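Local atomic coordinates of glycoside hydrolase family 88 protein (Bacteroides vulgatus, PDB entry 4Q88), a protein that is of unknown specific function but probably acts as a carbohydrate-cleaving hydrolase of glycoside hydrolase family 88. Residues Ser37-Ala42 with Phe97-Val102; Val43-Asn48 with Gln62-Trp67; Gly75-Asn80 with Glu90-Val95. One frame throughout, in Å; residues are numbered along the deposited sequence.

Contact 1. Residues Ser37-Ala42 with Phe97-Val102; sequences SFWDNA and FGDWQV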
loop_
_atom_site.group_PDB
_atom_site.type_symbol
_atom_site.label_atom_id
_atom_site.label_comp_id
_atom_site.label_asym_id
_atom_site.label_seq_id
_atom_site.Cartn_x
_atom_site.Cartn_y
_atom_site.Cartn_z
ATOM N N SER A 37 13.497 7.888 -5.598
ATOM C CA SER A 37 12.103 8.057 -5.206
ATOM C C SER A 37 11.214 6.935 -5.776
ATOM O O SER A 37 10.032 7.107 -5.832
ATOM C CB SER A 37 11.563 9.425 -5.633
ATOM O OG SER A 37 11.782 9.670 -7.019
ATOM N N PHE A 38 11.792 5.813 -6.194
ATOM C CA PHE A 38 11.063 4.688 -6.760
ATOM C C PHE A 38 10.199 3.993 -5.738
ATOM O O PHE A 38 10.363 4.231 -4.547
ATOM C CB PHE A 38 12.092 3.704 -7.293
ATOM C CG PHE A 38 11.561 2.667 -8.275
ATOM C CD1 PHE A 38 10.730 3.006 -9.329
ATOM C CD2 PHE A 38 12.058 1.392 -8.228
ATOM C CE1 PHE A 38 10.344 2.070 -10.285
ATOM C CE2 PHE A 38 11.665 0.438 -9.156
ATOM C CZ PHE A 38 10.819 0.782 -10.202
ATOM N N TRP A 39 9.276 3.134 -6.185
ATOM C CA TRP A 39 8.166 2.671 -5.316
ATOM C C TRP A 39 8.573 2.054 -3.962
ATOM O O TRP A 39 7.895 2.240 -2.974
ATOM C CB TRP A 39 7.262 1.674 -6.070
ATOM C CG TRP A 39 7.920 0.336 -6.205
ATOM C CD1 TRP A 39 8.788 -0.060 -7.177
ATOM C CD2 TRP A 39 7.790 -0.763 -5.313
ATOM N NE1 TRP A 39 9.225 -1.353 -6.941
ATOM C CE2 TRP A 39 8.608 -1.809 -5.807
ATOM C CE3 TRP A 39 7.020 -0.995 -4.178
ATOM C CZ2 TRP A 39 8.710 -3.037 -5.150
ATOM C CZ3 TRP A 39 7.138 -2.202 -3.526
ATOM C CH2 TRP A 39 7.940 -3.218 -4.034
ATOM N N ASP A 40 9.636 1.262 -3.949
ATOM C CA ASP A 40 9.970 0.528 -2.737
ATOM C C ASP A 40 10.389 1.474 -1.613
ATOM O O ASP A 40 9.888 1.356 -0.474
ATOM C CB ASP A 40 10.987 -0.594 -3.022
ATOM C CG ASP A 40 12.290 -0.103 -3.644
ATOM O OD1 ASP A 40 12.392 0.978 -4.291
ATOM O OD2 ASP A 40 13.254 -0.853 -3.454
ATOM N N ASN A 41 11.252 2.450 -1.922
ATOM C CA ASN A 41 11.535 3.506 -0.961
ATOM C C ASN A 41 10.320 4.359 -0.661
ATOM O O ASN A 41 10.060 4.723 0.490
ATOM C CB ASN A 41 12.670 4.391 -1.473
ATOM C CG ASN A 41 13.975 3.638 -1.588
ATOM O OD1 ASN A 41 14.305 2.823 -0.729
ATOM N ND2 ASN A 41 14.775 3.977 -2.588
ATOM N N ALA A 42 9.546 4.674 -1.701
ATOM C CA ALA A 42 8.412 5.530 -1.524
ATOM C C ALA A 42 7.342 4.898 -0.624
ATOM O O ALA A 42 6.688 5.605 0.122
ATOM C CB ALA A 42 7.778 5.896 -2.873
ATOM N N PHE A 97 4.405 5.733 -15.133
ATOM C CA PHE A 97 4.298 4.419 -14.500
ATOM C C PHE A 97 4.133 4.676 -12.993
ATOM O O PHE A 97 4.904 5.392 -12.378
ATOM C CB PHE A 97 5.559 3.613 -14.820
ATOM C CG PHE A 97 5.603 2.262 -14.161
ATOM C CD1 PHE A 97 4.577 1.368 -14.335
ATOM C CD2 PHE A 97 6.696 1.901 -13.405
ATOM C CE1 PHE A 97 4.635 0.108 -13.735
ATOM C CE2 PHE A 97 6.747 0.674 -12.783
ATOM C CZ PHE A 97 5.683 -0.202 -12.924
ATOM N N GLY A 98 3.077 4.144 -12.404
ATOM C CA GLY A 98 2.680 4.475 -11.034
ATOM C C GLY A 98 3.729 4.198 -9.971
ATOM O O GLY A 98 3.771 4.835 -8.950
ATOM N N ASP A 99 4.668 3.290 -10.225
ATOM C CA ASP A 99 5.746 3.073 -9.243
ATOM C C ASP A 99 6.657 4.328 -9.137
ATOM O O ASP A 99 7.392 4.463 -8.156
ATOM C CB ASP A 99 6.610 1.867 -9.648
ATOM C CG ASP A 99 5.968 0.538 -9.363
ATOM O OD1 ASP A 99 4.894 0.503 -8.731
ATOM O OD2 ASP A 99 6.609 -0.497 -9.762
ATOM N N TRP A 100 6.560 5.257 -10.112
ATOM C CA TRP A 100 7.303 6.532 -10.063
ATOM C C TRP A 100 6.402 7.667 -9.608
ATOM O O TRP A 100 6.772 8.818 -9.630
ATOM C CB TRP A 100 7.893 6.856 -11.425
ATOM C CG TRP A 100 9.146 6.083 -11.697
ATOM C CD1 TRP A 100 9.347 5.147 -12.687
ATOM C CD2 TRP A 100 10.388 6.251 -11.032
ATOM N NE1 TRP A 100 10.650 4.707 -12.642
ATOM C CE2 TRP A 100 11.313 5.363 -11.637
ATOM C CE3 TRP A 100 10.812 7.040 -9.944
ATOM C CZ2 TRP A 100 12.645 5.237 -11.181
ATOM C CZ3 TRP A 100 12.136 6.942 -9.504
ATOM C CH2 TRP A 100 13.042 6.055 -10.135
ATOM N N GLN A 101 5.226 7.311 -9.146
ATOM C CA GLN A 101 4.215 8.304 -8.694
ATOM C C GLN A 101 3.813 8.184 -7.228
ATOM O O GLN A 101 3.261 9.124 -6.628
ATOM C CB GLN A 101 2.981 8.189 -9.567
ATOM C CG GLN A 101 3.214 8.462 -11.036
ATOM C CD GLN A 101 1.969 8.275 -11.889
ATOM O OE1 GLN A 101 1.024 7.594 -11.485
ATOM N NE2 GLN A 101 1.957 8.866 -13.086
ATOM N N VAL A 102 4.102 7.056 -6.594
ATOM C CA VAL A 102 3.803 6.880 -5.158
ATOM C C VAL A 102 4.596 7.857 -4.279
ATOM O O VAL A 102 4.079 8.295 -3.228
ATOM C CB VAL A 102 3.939 5.390 -4.694
ATOM C CG1 VAL A 102 5.231 4.785 -5.182
ATOM C CG2 VAL A 102 3.805 5.221 -3.191
HETATM O O HOH W 1 7.511 6.756 -6.653
HETATM O O HOH W 2 5.697 8.116 -0.892
#
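Phe38 holds its ring opposite its own backbone N (chi1 -163°) and Trp100 sends its indole away from its carbonyl carbon (chi1 -79°), and with these torsions the two side chains cross at about a right angle. Phe38 CD1 comes over the face of the indole, 3.3 Å from Trp100 CE2, with the ring planes inclined at 41°. At the indole edge Ser37 OG lies 3.7 Å from Trp100 CZ3, while its hydrogen bond goes to Lys74 O. Trp100 NE1 is bound by Gly89 O; a leucine in place of the tryptophan would probably leave that carbonyl without its donor and Phe38 without the broad face it packs against. Asp99 runs alongside Trp39, with OD2 3.4 Å from Trp39 CD1. Val102 CG1 lies 3.6 Å from Ala42 CB, where the small alanine lets the branched residue approach the helix closely. No direct hydrogen bond joins the segments; instead one water donates to Ser37 O and Asp99 O, another to Ala42 O and Val102 O. The arrangement sets the N-cap residue Phe38 and the first turn of helix 39-55 against a short 3-10 turn leading to helix 103-113, a junction consistent with the helical (alpha/alpha)6 barrel of this family.

Contact 2. Residues Val43-Asn48 with Gln62-Trp67; sequences VYHTGN and QYSIDW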
loop_
_atom_site.group_PDB
_atom_site.type_symbol
_atom_site.label_atom_id
_atom_site.label_comp_id
_atom_site.label_asym_id
_atom_site.label_seq_id
_atom_site.Cartn_x
_atom_site.Cartn_y
_atom_site.Cartn_z
ATOM N N VAL A 43 7.167 3.578 -0.706
ATOM C CA VAL A 43 6.201 2.892 0.206
ATOM C C VAL A 43 6.718 2.985 1.666
ATOM O O VAL A 43 5.952 3.230 2.561
ATOM C CB VAL A 43 5.930 1.441 -0.214
ATOM C CG1 VAL A 43 5.135 0.675 0.870
ATOM C CG2 VAL A 43 5.150 1.469 -1.513
ATOM N N TYR A 44 8.021 2.825 1.864
ATOM C CA TYR A 44 8.609 2.986 3.191
ATOM C C TYR A 44 8.198 4.404 3.693
ATOM O O TYR A 44 7.694 4.560 4.819
ATOM C CB TYR A 44 10.121 2.798 3.249
ATOM C CG TYR A 44 10.589 3.416 4.564
ATOM C CD1 TYR A 44 10.382 2.766 5.773
ATOM C CD2 TYR A 44 11.070 4.723 4.579
ATOM C CE1 TYR A 44 10.709 3.396 6.998
ATOM C CE2 TYR A 44 11.408 5.353 5.782
ATOM C CZ TYR A 44 11.227 4.685 6.975
ATOM O OH TYR A 44 11.477 5.330 8.153
ATOM N N HIS A 45 8.372 5.433 2.839
ATOM C CA HIS A 45 7.993 6.803 3.254
ATOM C C HIS A 45 6.535 6.944 3.589
ATOM O O HIS A 45 6.219 7.717 4.469
ATOM C CB HIS A 45 8.501 7.876 2.299
ATOM C CG HIS A 45 9.974 8.041 2.401
ATOM N ND1 HIS A 45 10.552 8.781 3.410
ATOM C CD2 HIS A 45 10.990 7.422 1.756
ATOM C CE1 HIS A 45 11.863 8.696 3.308
ATOM N NE2 HIS A 45 12.151 7.850 2.334
ATOM N N THR A 46 5.611 6.274 2.901
ATOM C CA THR A 46 4.205 6.250 3.384
ATOM C C THR A 46 4.068 5.732 4.828
ATOM O O THR A 46 3.309 6.291 5.631
ATOM C CB THR A 46 3.221 5.510 2.417
ATOM O OG1 THR A 46 3.419 4.086 2.412
ATOM C CG2 THR A 46 3.369 6.046 1.028
ATOM N N GLY A 47 4.824 4.711 5.189
ATOM C CA GLY A 47 4.865 4.245 6.556
ATOM C C GLY A 47 5.431 5.256 7.514
ATOM O O GLY A 47 4.874 5.525 8.583
ATOM N N ASN A 48 6.543 5.868 7.118
ATOM C CA ASN A 48 7.159 6.910 7.953
ATOM C C ASN A 48 6.217 8.083 8.180
ATOM O O ASN A 48 6.101 8.613 9.297
ATOM C CB ASN A 48 8.465 7.384 7.343
ATOM C CG ASN A 48 9.264 8.260 8.308
ATOM O OD1 ASN A 48 9.469 7.897 9.455
ATOM N ND2 ASN A 48 9.726 9.375 7.840
ATOM N N GLN A 62 12.093 14.778 9.262
ATOM C CA GLN A 62 13.240 15.275 8.547
ATOM C C GLN A 62 13.820 14.181 7.671
ATOM O O GLN A 62 14.414 14.486 6.628
ATOM C CB GLN A 62 14.334 15.727 9.530
ATOM C CG GLN A 62 15.459 16.502 8.828
ATOM C CD GLN A 62 14.939 17.794 8.231
ATOM O OE1 GLN A 62 14.177 18.498 8.866
ATOM N NE2 GLN A 62 15.324 18.098 7.011
ATOM N N TYR A 63 13.654 12.917 8.058
ATOM C CA TYR A 63 14.123 11.818 7.181
ATOM C C TYR A 63 13.381 11.831 5.828
ATOM O O TYR A 63 14.012 11.663 4.751
ATOM C CB TYR A 63 14.004 10.474 7.896
ATOM C CG TYR A 63 14.663 9.303 7.225
ATOM C CD1 TYR A 63 13.951 8.513 6.337
ATOM C CD2 TYR A 63 15.972 8.924 7.529
ATOM C CE1 TYR A 63 14.528 7.420 5.721
ATOM C CE2 TYR A 63 16.574 7.824 6.892
ATOM C CZ TYR A 63 15.827 7.073 5.984
ATOM O OH TYR A 63 16.343 5.957 5.365
ATOM N N SER A 64 12.068 12.001 5.872
ATOM C CA SER A 64 11.266 12.119 4.642
ATOM C C SER A 64 11.577 13.408 3.867
ATOM O O SER A 64 11.628 13.409 2.636
ATOM C CB SER A 64 9.759 11.953 4.912
ATOM O OG SER A 64 9.473 10.592 5.194
ATOM N N ILE A 65 11.781 14.518 4.560
ATOM C CA ILE A 65 12.095 15.773 3.887
ATOM C C ILE A 65 13.436 15.628 3.177
ATOM O O ILE A 65 13.585 16.046 2.040
ATOM C CB ILE A 65 12.154 16.959 4.882
ATOM C CG1 ILE A 65 10.761 17.264 5.428
ATOM C CG2 ILE A 65 12.802 18.197 4.244
ATOM C CD1 ILE A 65 10.739 18.153 6.654
ATOM N N ASP A 66 14.397 14.998 3.831
ATOM C CA ASP A 66 15.746 14.848 3.250
ATOM C C ASP A 66 15.664 13.966 2.017
ATOM O O ASP A 66 16.367 14.178 1.028
ATOM C CB ASP A 66 16.725 14.251 4.277
ATOM C CG ASP A 66 17.139 15.227 5.357
ATOM O OD1 ASP A 66 16.741 16.417 5.306
ATOM O OD2 ASP A 66 17.777 14.754 6.338
ATOM N N TRP A 67 14.811 12.944 2.063
ATOM C CA TRP A 67 14.601 12.117 0.854
ATOM C C TRP A 67 13.921 12.871 -0.269
ATOM O O TRP A 67 14.354 12.765 -1.420
ATOM C CB TRP A 67 13.778 10.882 1.215
ATOM C CG TRP A 67 13.272 10.012 0.099
ATOM C CD1 TRP A 67 13.980 9.089 -0.611
ATOM C CD2 TRP A 67 11.913 9.876 -0.300
ATOM N NE1 TRP A 67 13.147 8.383 -1.455
ATOM C CE2 TRP A 67 11.864 8.860 -1.297
ATOM C CE3 TRP A 67 10.730 10.526 0.060
ATOM C CZ2 TRP A 67 10.661 8.470 -1.905
ATOM C CZ3 TRP A 67 9.544 10.139 -0.546
ATOM C CH2 TRP A 67 9.526 9.127 -1.535
#
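The imidazole of His45 lies between two aromatic rings: Trp67 covers one face as an offset stack, Tyr44 CD2 sits over the other, and Ser64 OG meets the edge. The stack with the six-membered ring of Trp67 is close, with centroids 3.8 Å apart and planes only 10° from parallel. Tyr63 completes the cluster rim to rim, its CD1 3.7 Å from His45 CE1, and also touches Tyr44, CE1 to CE2. Histidine suits this place because it is flat enough to stack and polar at its rim. Its ND1 is 2.8 Å from Ser64 OG in a nearly straight hydrogen bond (164°) whose donor may be either atom. Asn48, with its amide opposite its backbone N (chi1 -169°), brings ND2 to the same hydroxyl at 2.9 Å, and Ser64 OG lies in the amide plane. Two partners thus grip one small buried hydroxyl, which is likely to hold its rotation. The tyrosine hydroxyls bond elsewhere, Tyr44 OH to Asn24 and Tyr63 OH to His31 O. Helices 39-55 and 58-70 run roughly antiparallel here, their local axes 10.2 Å apart; Thr106 of helix 103-113 touches both His45 and Trp67, and helix 341-358 packs against Tyr44.

Contact 3. Residues Gly75-Asn80 with Glu90-Val95; sequences GATSNN and ESPEYV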
loop_
_atom_site.group_PDB
_atom_site.type_symbol
_atom_site.label_atom_id
_atom_site.label_comp_id
_atom_site.label_asym_id
_atom_site.label_seq_id
_atom_site.Cartn_x
_atom_site.Cartn_y
_atom_site.Cartn_z
ATOM N N GLY A 75 9.455 12.319 -9.185
ATOM C CA GLY A 75 9.635 10.919 -9.443
ATOM C C GLY A 75 10.626 10.704 -10.561
ATOM O O GLY A 75 11.774 11.206 -10.479
ATOM N N ALA A 76 10.218 9.997 -11.619
ATOM C CA ALA A 76 11.124 9.848 -12.805
ATOM C C ALA A 76 11.290 11.230 -13.445
ATOM O O ALA A 76 10.349 12.032 -13.399
ATOM C CB ALA A 76 10.562 8.886 -13.791
ATOM N N THR A 77 12.483 11.547 -13.957
ATOM C CA THR A 77 12.839 12.944 -14.222
ATOM C C THR A 77 12.709 13.482 -15.673
ATOM O O THR A 77 12.989 14.643 -15.894
ATOM C CB THR A 77 14.281 13.192 -13.748
ATOM O OG1 THR A 77 15.155 12.266 -14.430
ATOM C CG2 THR A 77 14.402 13.020 -12.222
ATOM N N SER A 78 12.304 12.671 -16.667
ATOM C CA SER A 78 12.234 13.142 -18.051
ATOM C C SER A 78 11.358 14.379 -18.208
ATOM O O SER A 78 10.207 14.418 -17.701
ATOM C CB SER A 78 11.709 12.067 -18.992
ATOM O OG SER A 78 11.341 12.699 -20.209
ATOM N N ASN A 79 11.842 15.412 -18.910
ATOM C CA ASN A 79 10.961 16.548 -19.204
ATOM C C ASN A 79 10.449 16.521 -20.614
ATOM O O ASN A 79 9.952 17.512 -21.115
ATOM C CB ASN A 79 11.680 17.871 -18.936
ATOM C CG ASN A 79 11.885 18.118 -17.456
ATOM O OD1 ASN A 79 10.982 17.960 -16.652
ATOM N ND2 ASN A 79 13.088 18.519 -17.100
ATOM N N ASN A 80 10.582 15.388 -21.279
ATOM C CA ASN A 80 10.081 15.247 -22.620
ATOM C C ASN A 80 8.817 14.374 -22.643
ATOM O O ASN A 80 8.915 13.145 -22.734
ATOM C CB ASN A 80 11.171 14.586 -23.437
ATOM C CG ASN A 80 10.802 14.430 -24.901
ATOM O OD1 ASN A 80 9.768 14.905 -25.362
ATOM N ND2 ASN A 80 11.701 13.793 -25.653
ATOM N N GLU A 90 12.745 1.729 -15.107
ATOM C CA GLU A 90 13.442 2.396 -13.997
ATOM C C GLU A 90 14.269 3.610 -14.457
ATOM O O GLU A 90 14.872 4.334 -13.619
ATOM C CB GLU A 90 14.324 1.386 -13.275
ATOM C CG GLU A 90 13.586 0.169 -12.742
ATOM C CD GLU A 90 14.443 -0.744 -11.859
ATOM O OE1 GLU A 90 15.504 -0.333 -11.316
ATOM O OE2 GLU A 90 14.010 -1.882 -11.669
ATOM N N SER A 91 14.245 3.868 -15.757
ATOM C CA SER A 91 15.005 4.977 -16.343
ATOM C C SER A 91 14.094 6.204 -16.351
ATOM O O SER A 91 12.879 6.072 -16.053
ATOM C CB SER A 91 15.529 4.607 -17.719
ATOM O OG SER A 91 14.517 4.124 -18.563
ATOM N N PRO A 92 14.647 7.389 -16.668
ATOM C CA PRO A 92 13.857 8.620 -16.423
ATOM C C PRO A 92 12.606 8.835 -17.307
ATOM O O PRO A 92 11.842 9.740 -17.020
ATOM C CB PRO A 92 14.897 9.743 -16.673
ATOM C CG PRO A 92 16.235 9.075 -16.479
ATOM C CD PRO A 92 16.050 7.708 -17.031
ATOM N N GLU A 93 12.368 8.031 -18.344
ATOM C CA GLU A 93 11.186 8.274 -19.189
ATOM C C GLU A 93 9.880 7.636 -18.631
ATOM O O GLU A 93 8.806 7.916 -19.128
ATOM C CB GLU A 93 11.381 7.796 -20.608
ATOM C CG GLU A 93 11.500 6.325 -20.816
ATOM C CD GLU A 93 12.925 5.813 -20.743
ATOM O OE1 GLU A 93 13.709 6.210 -19.833
ATOM O OE2 GLU A 93 13.228 4.949 -21.587
ATOM N N TYR A 94 10.014 6.838 -17.590
ATOM C CA TYR A 94 8.874 6.079 -17.031
ATOM C C TYR A 94 8.013 6.913 -16.076
ATOM O O TYR A 94 7.560 6.417 -15.020
ATOM C CB TYR A 94 9.407 4.760 -16.416
ATOM C CG TYR A 94 9.819 3.827 -17.544
ATOM C CD1 TYR A 94 8.902 3.009 -18.153
ATOM C CD2 TYR A 94 11.137 3.809 -18.042
ATOM C CE1 TYR A 94 9.263 2.189 -19.202
ATOM C CE2 TYR A 94 11.496 2.979 -19.084
ATOM C CZ TYR A 94 10.553 2.217 -19.682
ATOM O OH TYR A 94 10.915 1.402 -20.713
ATOM N N VAL A 95 7.744 8.156 -16.499
ATOM C CA VAL A 95 7.088 9.176 -15.678
ATOM C C VAL A 95 5.621 8.821 -15.364
ATOM O O VAL A 95 5.119 9.186 -14.294
ATOM C CB VAL A 95 7.149 10.552 -16.330
ATOM C CG1 VAL A 95 6.458 11.602 -15.478
ATOM C CG2 VAL A 95 8.607 11.005 -16.575
#
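A single direct hydrogen bond ties Gly75-Asn80 to Glu90-Val95: Ser78 N donates to Pro92 O over 3.0 Å. The N-H is moderately bent (150°) and stands above the carbonyl plane rather than on a lone pair. Other polar bonds shape each segment separately. Ser78 turns its hydroxyl opposite its backbone N (chi1 165°), where OG accepts from Asn80 N at 3.0 Å and forms an ST turn; the same OG also bonds to Glu83. In the other segment Ser91 OG donates to Glu93 OE1, 2.6 Å away, reaching it from above the carboxylate plane. Serine serves both places because its short hydroxyl can reach back to the chain or to a near neighbour. Ala76 O and Ser78 O both accept from Arg122 NH2 of helix 117-132, so one guanidinium group ties two carbonyls of this segment to that helix.

The remaining contacts are van der Waals ones. Ala76 CB rests 3.6 Å from Pro92 O and 4.0 Å from Val95 CG2, and a methyl is compact enough to fit inside the bend. Thr77 OG1 lies against the proline ring, 3.4 Å from Pro92 CB, while Val95 CG2 comes near the carbonyl oxygens of Ala76 and Ser78.

Pro92 is well placed at the second position of a type I beta turn from Ser91 to Tyr94, since its ring restricts phi to the value needed. The beta turn and the ST turn lie side by side in an irregular stretch, part of the long connection between helices 58-70 and 103-113.

In the fold
Contacts 1 and 2 share helix 39-55 and lie 12 Å apart between centres; Trp67 joins them, its CZ2 3.6 Å from Ser37 CA and 3.7 Å from Ala42 CA. Contact 1 meets contact 3, 11 Å away between centres, through Trp100, whose CD1 is 3.2 Å from Tyr94 O and whose CE3 is 3.5 Å from Ala76 N. With Ser37 between them, the two tryptophans form a packed path from the helix pair to the outer loop, although contacts 2 and 3 come no nearer than about 8 Å between atoms. Contact 3 lies farthest out, its centre about 22 Å from the chain centre, and a 1,2-ethanediol, probably from the crystallisation liquor, lies about 5 Å from the Tyr94 side chain.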